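Local atomic coordinates of uncharacterized protein (Sulfolobus tokodaii, PDB entry 2PD2), a protein that is of unknown function but belongs to the DsrE/DsrF-like family, whose characterised members include sulfur-relay proteins, and assembles as a trimer of identical subunits. Residues A[19-24]-A[55-60]; A[42-47]-A[62-67]; A[93-98]-A[103-108]. All blocks are in the same frame, centred on the assembly; numbering follows the deposited sequence.

Interaction 1. Residues A[19-24]-A[55-60]; sequences SVINLY and EDLIKK
Y24 and K60 meet at about a right angle, the lysine's methylenes passing over one face of the phenol ring, where two helices of the DsrE/DsrF-like alpha/beta fold pack beside a parallel sheet. K60 CD is the atom most squarely above the ring: it stands 3.8 Å from the centroid of the Y24 ring and 16° off the normal, a CH-pi contact. A long aliphatic chain suits this place because it can cover an aromatic face while its charged end travels on. Y24 presents that face with CG anti to its own backbone N (chi1 174°), which carries the ring from helix 13-26 toward the C-terminal end of helix 51-59.

Deeper in, L57 crosses I21 nearly perpendicularly. One methyl, L57 CD2, does the touching, at 3.8 Å from I21 CG1, and the same methyl lies 4.1 Å from V20 CG1. Apolar side chains with separate carbon branches suit this layer, since each can meet more than one neighbour. V20 also reaches V5 of strand 2-7, and V20 and L57 both rest on I62.

K60 is the first residue to depart from helical geometry after helix 51-59. Its chain stays nearly extended across the ring and bends only at its last torsion, bringing NZ to the syn side of D56 OD1 at 3.0 Å, 21° out of the carboxylate plane, in a salt bridge.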
loop_
_atom_site.group_PDB
_atom_site.type_symbol
_atom_site.label_atom_id
_atom_site.label_comp_id
_atom_site.label_asym_id
_atom_site.label_seq_id
_atom_site.Cartn_x
_atom_site.Cartn_y
_atom_site.Cartn_z
ATOM N N SER A 19 5.869 -11.040 -6.987
ATOM C CA SER A 19 6.304 -9.665 -7.197
ATOM C C SER A 19 7.686 -9.438 -6.584
ATOM O O SER A 19 8.506 -8.711 -7.141
ATOM C CB SER A 19 5.289 -8.690 -6.600
ATOM O OG SER A 19 4.114 -8.636 -7.391
ATOM N N VAL A 20 7.948 -10.055 -5.437
ATOM C CA VAL A 20 9.260 -9.919 -4.810
ATOM C C VAL A 20 10.303 -10.585 -5.711
ATOM O O VAL A 20 11.411 -10.072 -5.886
ATOM C CB VAL A 20 9.287 -10.567 -3.410
ATOM C CG1 VAL A 20 10.710 -10.551 -2.860
ATOM C CG2 VAL A 20 8.367 -9.792 -2.468
ATOM N N ILE A 21 9.949 -11.729 -6.287
ATOM C CA ILE A 21 10.860 -12.417 -7.196
ATOM C C ILE A 21 11.136 -11.476 -8.376
ATOM O O ILE A 21 12.270 -11.355 -8.835
ATOM C CB ILE A 21 10.240 -13.737 -7.711
ATOM C CG1 ILE A 21 10.198 -14.761 -6.575
ATOM C CG2 ILE A 21 11.054 -14.287 -8.878
ATOM C CD1 ILE A 21 9.487 -16.054 -6.942
ATOM N N ASN A 22 10.093 -10.802 -8.856
ATOM C CA ASN A 22 10.248 -9.865 -9.967
ATOM C C ASN A 22 11.194 -8.729 -9.578
ATOM O O ASN A 22 12.035 -8.321 -10.374
ATOM C CB ASN A 22 8.887 -9.294 -10.402
ATOM C CG ASN A 22 8.032 -10.313 -11.159
ATOM O OD1 ASN A 22 8.545 -11.309 -11.673
ATOM N ND2 ASN A 22 6.725 -10.055 -11.244
ATOM N N LEU A 23 11.049 -8.220 -8.358
ATOM C CA LEU A 23 11.908 -7.145 -7.866
ATOM C C LEU A 23 13.360 -7.609 -7.907
ATOM O O LEU A 23 14.228 -6.943 -8.472
ATOM C CB LEU A 23 11.535 -6.782 -6.422
ATOM C CG LEU A 23 12.385 -5.690 -5.765
ATOM C CD1 LEU A 23 12.237 -4.399 -6.555
ATOM C CD2 LEU A 23 11.951 -5.479 -4.322
ATOM N N TYR A 24 13.608 -8.760 -7.289
ATOM C CA TYR A 24 14.942 -9.356 -7.239
ATOM C C TYR A 24 15.563 -9.453 -8.630
ATOM O O TYR A 24 16.716 -9.070 -8.838
ATOM C CB TYR A 24 14.856 -10.757 -6.628
ATOM C CG TYR A 24 16.157 -11.528 -6.658
ATOM C CD1 TYR A 24 17.114 -11.362 -5.657
ATOM C CD2 TYR A 24 16.432 -12.426 -7.692
ATOM C CE1 TYR A 24 18.311 -12.070 -5.681
ATOM C CE2 TYR A 24 17.624 -13.138 -7.726
ATOM C CZ TYR A 24 18.558 -12.954 -6.719
ATOM O OH TYR A 24 19.738 -13.653 -6.757
ATOM N N GLU A 55 11.477 -20.187 0.982
ATOM C CA GLU A 55 12.802 -20.776 1.134
ATOM C C GLU A 55 13.711 -20.346 -0.010
ATOM O O GLU A 55 14.910 -20.138 0.183
ATOM C CB GLU A 55 12.690 -22.301 1.188
ATOM C CG GLU A 55 11.882 -22.803 2.372
ATOM C CD GLU A 55 11.742 -24.314 2.386
ATOM O OE1 GLU A 55 11.341 -24.883 1.349
ATOM O OE2 GLU A 55 12.025 -24.928 3.433
ATOM N N ASP A 56 13.140 -20.202 -1.202
ATOM C CA ASP A 56 13.915 -19.765 -2.361
ATOM C C ASP A 56 14.371 -18.310 -2.178
ATOM O O ASP A 56 15.499 -17.959 -2.524
ATOM C CB ASP A 56 13.080 -19.897 -3.639
ATOM C CG ASP A 56 13.826 -19.426 -4.875
ATOM O OD1 ASP A 56 14.926 -19.953 -5.158
ATOM O OD2 ASP A 56 13.307 -18.529 -5.570
ATOM N N LEU A 57 13.495 -17.467 -1.633
ATOM C CA LEU A 57 13.841 -16.066 -1.399
ATOM C C LEU A 57 14.983 -16.003 -0.382
ATOM O O LEU A 57 15.900 -15.188 -0.504
ATOM C CB LEU A 57 12.628 -15.291 -0.866
ATOM C CG LEU A 57 11.414 -15.160 -1.798
ATOM C CD1 LEU A 57 10.321 -14.355 -1.112
ATOM C CD2 LEU A 57 11.823 -14.484 -3.099
ATOM N N ILE A 58 14.920 -16.869 0.621
ATOM C CA ILE A 58 15.956 -16.914 1.647
ATOM C C ILE A 58 17.282 -17.307 0.998
ATOM O O ILE A 58 18.339 -16.761 1.324
ATOM C CB ILE A 58 15.583 -17.923 2.761
ATOM C CG1 ILE A 58 14.402 -17.369 3.566
ATOM C CG2 ILE A 58 16.794 -18.196 3.666
ATOM C CD1 ILE A 58 13.915 -18.277 4.673
ATOM N N LYS A 59 17.215 -18.245 0.062
ATOM C CA LYS A 59 18.405 -18.702 -0.650
ATOM C C LYS A 59 19.019 -17.518 -1.404
ATOM O O LYS A 59 20.238 -17.374 -1.481
ATOM C CB LYS A 59 18.020 -19.810 -1.634
ATOM C CG LYS A 59 19.189 -20.470 -2.351
ATOM C CD LYS A 59 19.942 -21.428 -1.440
ATOM C CE LYS A 59 21.008 -22.194 -2.217
ATOM N NZ LYS A 59 21.727 -23.190 -1.371
ATOM N N LYS A 60 18.158 -16.671 -1.956
ATOM C CA LYS A 60 18.598 -15.501 -2.703
ATOM C C LYS A 60 19.075 -14.374 -1.774
ATOM O O LYS A 60 19.252 -13.230 -2.199
ATOM C CB LYS A 60 17.456 -15.019 -3.608
ATOM C CG LYS A 60 17.197 -15.946 -4.804
ATOM C CD LYS A 60 15.948 -15.545 -5.577
ATOM C CE LYS A 60 15.890 -16.215 -6.952
ATOM N NZ LYS A 60 15.916 -17.702 -6.896
#

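Interaction 2. Residues A[42-47]-A[62-67]; sequences KALLKD and ILIVGC
L44 spreads its two methyls over strand 63-67, and the contact is van der Waals packing, with no hydrogen bond across it. CD2 goes to a side chain: L44 CD2 lies 3.8 Å from I64 CG2, with the two side chains set obliquely to one another. The isoleucine's CG2 stands anti to its backbone N, while CG1 takes the other branch toward helix 51-59. A beta-branched residue suits a buried strand position of this kind, since its two arms can serve two neighbours at once.

The other methyl packs on backbone. L44 CD1 rests 3.8 Å from G66 CA and 4.1 Å from G66 N, so it lies against the main chain itself. A residue without a side chain fits this place closely: a CB on G66 would point toward the leucine and collide with CD1. Strand 63-67 belongs to the parallel sheet of the DsrE/DsrF-like fold, between strands 31-36 and 86-88, and L44 comes from a short 3-10 turn in the connection that leads from strand 31-36 to helix 51-59. L36 and I54 also touch L44, which places the leucine between sheet and helix.

Hydrogen bonds hold the turn and the strand separately. Within the turn, L45 N donates to K42 O at 3.2 Å, and the backbone of L44 is further bonded to that of I82. On the strand, L63 pairs with I32 and V34, and I64 with K86, through their backbones.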
loop_
_atom_site.group_PDB
_atom_site.type_symbol
_atom_site.label_atom_id
_atom_site.label_comp_id
_atom_site.label_asym_id
_atom_site.label_seq_id
_atom_site.Cartn_x
_atom_site.Cartn_y
_atom_site.Cartn_z
ATOM N N LYS A 42 0.557 -16.008 8.273
ATOM C CA LYS A 42 0.283 -17.429 8.106
ATOM C C LYS A 42 1.112 -18.062 6.997
ATOM O O LYS A 42 1.312 -19.277 6.982
ATOM C CB LYS A 42 -1.207 -17.656 7.848
ATOM C CG LYS A 42 -2.080 -17.330 9.050
ATOM C CD LYS A 42 -3.549 -17.619 8.783
ATOM C CE LYS A 42 -4.135 -16.685 7.739
ATOM N NZ LYS A 42 -5.565 -17.027 7.462
ATOM N N ALA A 43 1.608 -17.241 6.079
ATOM C CA ALA A 43 2.412 -17.761 4.989
ATOM C C ALA A 43 3.763 -18.263 5.482
ATOM O O ALA A 43 4.454 -18.977 4.760
ATOM C CB ALA A 43 2.612 -16.691 3.911
ATOM N N LEU A 44 4.143 -17.902 6.707
ATOM C CA LEU A 44 5.431 -18.345 7.245
ATOM C C LEU A 44 5.334 -19.643 8.050
ATOM O O LEU A 44 6.299 -20.055 8.690
ATOM C CB LEU A 44 6.063 -17.246 8.117
ATOM C CG LEU A 44 6.289 -15.896 7.432
ATOM C CD1 LEU A 44 6.990 -14.945 8.385
ATOM C CD2 LEU A 44 7.113 -16.089 6.171
ATOM N N LEU A 45 4.169 -20.278 8.029
ATOM C CA LEU A 45 3.989 -21.533 8.748
ATOM C C LEU A 45 4.753 -22.652 8.038
ATOM O O LEU A 45 4.934 -22.613 6.822
ATOM C CB LEU A 45 2.502 -21.880 8.838
ATOM C CG LEU A 45 1.730 -21.075 9.887
ATOM C CD1 LEU A 45 0.236 -21.251 9.708
ATOM C CD2 LEU A 45 2.166 -21.529 11.268
ATOM N N LYS A 46 5.202 -23.646 8.799
ATOM C CA LYS A 46 5.950 -24.762 8.225
ATOM C C LYS A 46 5.175 -25.556 7.176
ATOM O O LYS A 46 5.771 -26.120 6.257
ATOM C CB LYS A 46 6.416 -25.710 9.333
ATOM C CG LYS A 46 7.652 -25.234 10.077
ATOM C CD LYS A 46 7.973 -26.149 11.249
ATOM C CE LYS A 46 9.269 -25.746 11.925
ATOM N NZ LYS A 46 9.586 -26.616 13.094
ATOM N N ASP A 47 3.854 -25.609 7.310
ATOM C CA ASP A 47 3.035 -26.350 6.358
ATOM C C ASP A 47 2.406 -25.421 5.318
ATOM O O ASP A 47 1.491 -25.809 4.588
ATOM C CB ASP A 47 1.953 -27.141 7.106
ATOM C CG ASP A 47 0.965 -26.247 7.826
ATOM O OD1 ASP A 47 1.387 -25.208 8.376
ATOM O OD2 ASP A 47 -0.235 -26.588 7.853
ATOM N N ILE A 62 17.482 -12.945 0.706
ATOM C CA ILE A 62 16.451 -11.974 1.034
ATOM C C ILE A 62 16.062 -12.177 2.502
ATOM O O ILE A 62 15.886 -13.308 2.952
ATOM C CB ILE A 62 15.234 -12.158 0.098
ATOM C CG1 ILE A 62 15.619 -11.693 -1.314
ATOM C CG2 ILE A 62 14.035 -11.376 0.608
ATOM C CD1 ILE A 62 14.552 -11.914 -2.368
ATOM N N LEU A 63 15.963 -11.083 3.255
ATOM C CA LEU A 63 15.605 -11.161 4.670
ATOM C C LEU A 63 14.094 -11.289 4.835
ATOM O O LEU A 63 13.341 -10.390 4.436
ATOM C CB LEU A 63 16.101 -9.907 5.411
ATOM C CG LEU A 63 15.794 -9.802 6.911
ATOM C CD1 LEU A 63 16.386 -11.015 7.647
ATOM C CD2 LEU A 63 16.381 -8.499 7.465
ATOM N N ILE A 64 13.653 -12.402 5.415
ATOM C CA ILE A 64 12.225 -12.648 5.629
ATOM C C ILE A 64 11.896 -12.389 7.093
ATOM O O ILE A 64 12.433 -13.048 7.980
ATOM C CB ILE A 64 11.832 -14.102 5.270
ATOM C CG1 ILE A 64 12.216 -14.411 3.817
ATOM C CG2 ILE A 64 10.334 -14.296 5.473
ATOM C CD1 ILE A 64 11.598 -13.458 2.781
ATOM N N VAL A 65 11.000 -11.436 7.337
ATOM C CA VAL A 65 10.638 -11.046 8.695
ATOM C C VAL A 65 9.155 -11.195 9.027
ATOM O O VAL A 65 8.289 -10.777 8.259
ATOM C CB VAL A 65 11.066 -9.570 8.944
ATOM C CG1 VAL A 65 10.535 -9.074 10.272
ATOM C CG2 VAL A 65 12.585 -9.464 8.918
ATOM N N GLY A 66 8.871 -11.781 10.187
ATOM C CA GLY A 66 7.493 -11.957 10.616
ATOM C C GLY A 66 7.159 -11.078 11.811
ATOM O O GLY A 66 7.995 -10.875 12.695
ATOM N N CYS A 67 5.935 -10.556 11.841
ATOM C CA CYS A 67 5.481 -9.689 12.929
ATOM C C CYS A 67 5.021 -10.475 14.159
ATOM O O CYS A 67 4.129 -11.316 14.065
ATOM C CB CYS A 67 4.332 -8.800 12.434
ATOM S SG CYS A 67 3.457 -7.907 13.746
#

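Interaction 3. Residues A[93-98]-A[103-108]; sequences GEIVRK and WIYLAL
K98 and W103 lie side by side and point the same way, the lysine folded down on one face of the indole. K98 CE is the atom over the ring, 3.5 Å from the centroid of the W103 five-membered ring and 18° off its normal, in a CH-pi contact; its nearest ring atom is W103 CE2, at 3.3 Å. Bends at chi2 (-50°) and chi3 put it there by turning the chain back over the indole. Alongside, the backbones are tied by W103 N donating to K98 O at 3.0 Å, joining helix 91-100 to the residue just before strand 104-107.

One helical turn earlier, I95 CG2 approaches Y105 CE1 obliquely at 3.9 Å, an apolar branched side chain filling in beside an aromatic ring on the sheet.

Further out, strand 104-107 is held in the parallel sheet by backbone bonds to strand 2-7, and Y105 OH is bonded to Q6 OE1. The Y105 rings of the neighbouring subunits also meet here, so this helix-strand unit of the DsrE/DsrF-like fold forms part of the trimer interface.

K98 NZ, still near the indole, forms a salt bridge with E101. The methylenes thus meet an aromatic surface while the ammonium keeps an acidic partner, a division of labour consistent with the salt bridge helping to hold the folded chain.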
loop_
_atom_site.group_PDB
_atom_site.type_symbol
_atom_site.label_atom_id
_atom_site.label_comp_id
_atom_site.label_asym_id
_atom_site.label_seq_id
_atom_site.Cartn_x
_atom_site.Cartn_y
_atom_site.Cartn_z
ATOM N N GLY A 93 6.128 -1.337 12.900
ATOM C CA GLY A 93 7.214 -0.564 13.482
ATOM C C GLY A 93 8.496 -0.773 12.685
ATOM O O GLY A 93 9.280 0.156 12.488
ATOM N N GLU A 94 8.711 -2.004 12.229
ATOM C CA GLU A 94 9.890 -2.342 11.436
ATOM C C GLU A 94 9.830 -1.617 10.087
ATOM O O GLU A 94 10.817 -1.028 9.634
ATOM C CB GLU A 94 9.943 -3.858 11.207
ATOM C CG GLU A 94 11.047 -4.329 10.259
ATOM C CD GLU A 94 12.440 -4.224 10.860
ATOM O OE1 GLU A 94 12.576 -3.663 11.965
ATOM O OE2 GLU A 94 13.403 -4.702 10.221
ATOM N N ILE A 95 8.665 -1.664 9.452
ATOM C CA ILE A 95 8.463 -1.024 8.157
ATOM C C ILE A 95 8.765 0.470 8.254
ATOM O O ILE A 95 9.472 1.034 7.414
ATOM C CB ILE A 95 7.008 -1.267 7.666
ATOM C CG1 ILE A 95 6.843 -2.745 7.275
ATOM C CG2 ILE A 95 6.681 -0.357 6.494
ATOM C CD1 ILE A 95 5.396 -3.181 7.040
ATOM N N VAL A 96 8.251 1.110 9.299
ATOM C CA VAL A 96 8.493 2.533 9.491
ATOM C C VAL A 96 9.971 2.811 9.790
ATOM O O VAL A 96 10.565 3.721 9.215
ATOM C CB VAL A 96 7.595 3.091 10.628
ATOM C CG1 VAL A 96 8.059 4.483 11.034
ATOM C CG2 VAL A 96 6.127 3.139 10.151
ATOM N N ARG A 97 10.570 2.026 10.684
ATOM C CA ARG A 97 11.977 2.233 11.029
ATOM C C ARG A 97 12.916 2.044 9.838
ATOM O O ARG A 97 13.824 2.845 9.638
ATOM C CB ARG A 97 12.405 1.306 12.178
ATOM C CG ARG A 97 12.038 1.827 13.564
ATOM C CD ARG A 97 12.649 0.971 14.669
ATOM N NE ARG A 97 11.980 -0.318 14.798
ATOM C CZ ARG A 97 10.903 -0.528 15.551
ATOM N NH1 ARG A 97 10.377 0.470 16.249
ATOM N NH2 ARG A 97 10.347 -1.731 15.602
ATOM N N LYS A 98 12.710 0.989 9.049
ATOM C CA LYS A 98 13.571 0.771 7.894
ATOM C C LYS A 98 13.460 1.965 6.948
ATOM O O LYS A 98 14.462 2.417 6.399
ATOM C CB LYS A 98 13.205 -0.526 7.151
ATOM C CG LYS A 98 13.325 -1.800 7.993
ATOM C CD LYS A 98 14.664 -1.911 8.729
ATOM C CE LYS A 98 15.860 -1.966 7.790
ATOM N NZ LYS A 98 17.138 -2.107 8.556
ATOM N N TRP A 103 15.425 2.959 3.649
ATOM C CA TRP A 103 14.949 1.855 2.827
ATOM C C TRP A 103 13.718 2.281 2.048
ATOM O O TRP A 103 12.848 2.965 2.580
ATOM C CB TRP A 103 14.622 0.641 3.696
ATOM C CG TRP A 103 15.831 0.019 4.316
ATOM C CD1 TRP A 103 16.753 0.632 5.117
ATOM C CD2 TRP A 103 16.265 -1.335 4.165
ATOM N NE1 TRP A 103 17.738 -0.259 5.473
ATOM C CE2 TRP A 103 17.461 -1.475 4.906
ATOM C CE3 TRP A 103 15.757 -2.444 3.480
ATOM C CZ2 TRP A 103 18.163 -2.679 4.973
ATOM C CZ3 TRP A 103 16.456 -3.649 3.550
ATOM C CH2 TRP A 103 17.645 -3.753 4.292
ATOM N N ILE A 104 13.660 1.888 0.777
ATOM C CA ILE A 104 12.529 2.221 -0.072
ATOM C C ILE A 104 11.368 1.260 0.203
ATOM O O ILE A 104 11.525 0.042 0.195
ATOM C CB ILE A 104 12.930 2.170 -1.561
ATOM C CG1 ILE A 104 13.983 3.256 -1.835
ATOM C CG2 ILE A 104 11.695 2.375 -2.451
ATOM C CD1 ILE A 104 14.613 3.189 -3.208
ATOM N N TYR A 105 10.202 1.843 0.443
ATOM C CA TYR A 105 8.981 1.116 0.772
ATOM C C TYR A 105 8.198 0.608 -0.435
ATOM O O TYR A 105 7.979 1.339 -1.406
ATOM C CB TYR A 105 8.115 2.043 1.634
ATOM C CG TYR A 105 6.736 1.555 2.014
ATOM C CD1 TYR A 105 6.512 0.242 2.427
ATOM C CD2 TYR A 105 5.664 2.443 2.038
ATOM C CE1 TYR A 105 5.244 -0.165 2.864
ATOM C CE2 TYR A 105 4.406 2.053 2.471
ATOM C CZ TYR A 105 4.200 0.752 2.881
ATOM O OH TYR A 105 2.957 0.397 3.333
ATOM N N LEU A 106 7.780 -0.652 -0.359
ATOM C CA LEU A 106 6.994 -1.286 -1.413
ATOM C C LEU A 106 5.882 -2.093 -0.750
ATOM O O LEU A 106 6.150 -3.071 -0.041
ATOM C CB LEU A 106 7.870 -2.216 -2.268
ATOM C CG LEU A 106 7.114 -3.027 -3.332
ATOM C CD1 LEU A 106 6.441 -2.076 -4.327
ATOM C CD2 LEU A 106 8.073 -3.954 -4.055
ATOM N N ALA A 107 4.637 -1.677 -0.966
ATOM C CA ALA A 107 3.493 -2.372 -0.376
ATOM C C ALA A 107 2.917 -3.387 -1.358
ATOM O O ALA A 107 2.521 -3.033 -2.469
ATOM C CB ALA A 107 2.420 -1.368 0.024
ATOM N N LEU A 108 2.885 -4.649 -0.947
ATOM C CA LEU A 108 2.350 -5.714 -1.786
ATOM C C LEU A 108 1.181 -6.405 -1.092
ATOM O O LEU A 108 0.724 -5.879 -0.055
ATOM C CB LEU A 108 3.441 -6.737 -2.111
ATOM C CG LEU A 108 4.589 -6.243 -2.999
ATOM C CD1 LEU A 108 5.650 -7.330 -3.116
ATOM C CD2 LEU A 108 4.052 -5.868 -4.375
ATOM O OXT LEU A 108 0.728 -7.454 -1.602
#

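How the interactions relate
Interactions 1 and 2 share elements that follow each other in the chain, helix 51-59 and strand 63-67, and their centres are 13 Å apart. The turn between these elements is probably closed by a hydrogen bond between L57 O and I62 N at 3.0 Å, and I58 CG1 packs on I64 CG1 at 3.7 Å. Interaction 3 lies about 17 Å from interaction 1 between centres, yet touches it chiefly through the C-terminal residue: L108 CD1 is 3.7 Å from V20 CG2. Interactions 2 and 3 do not touch, but reach the same parallel sheet. The second subunit borders both interaction 1 and interaction 3, whereas no other chain touches the segments of interaction 2.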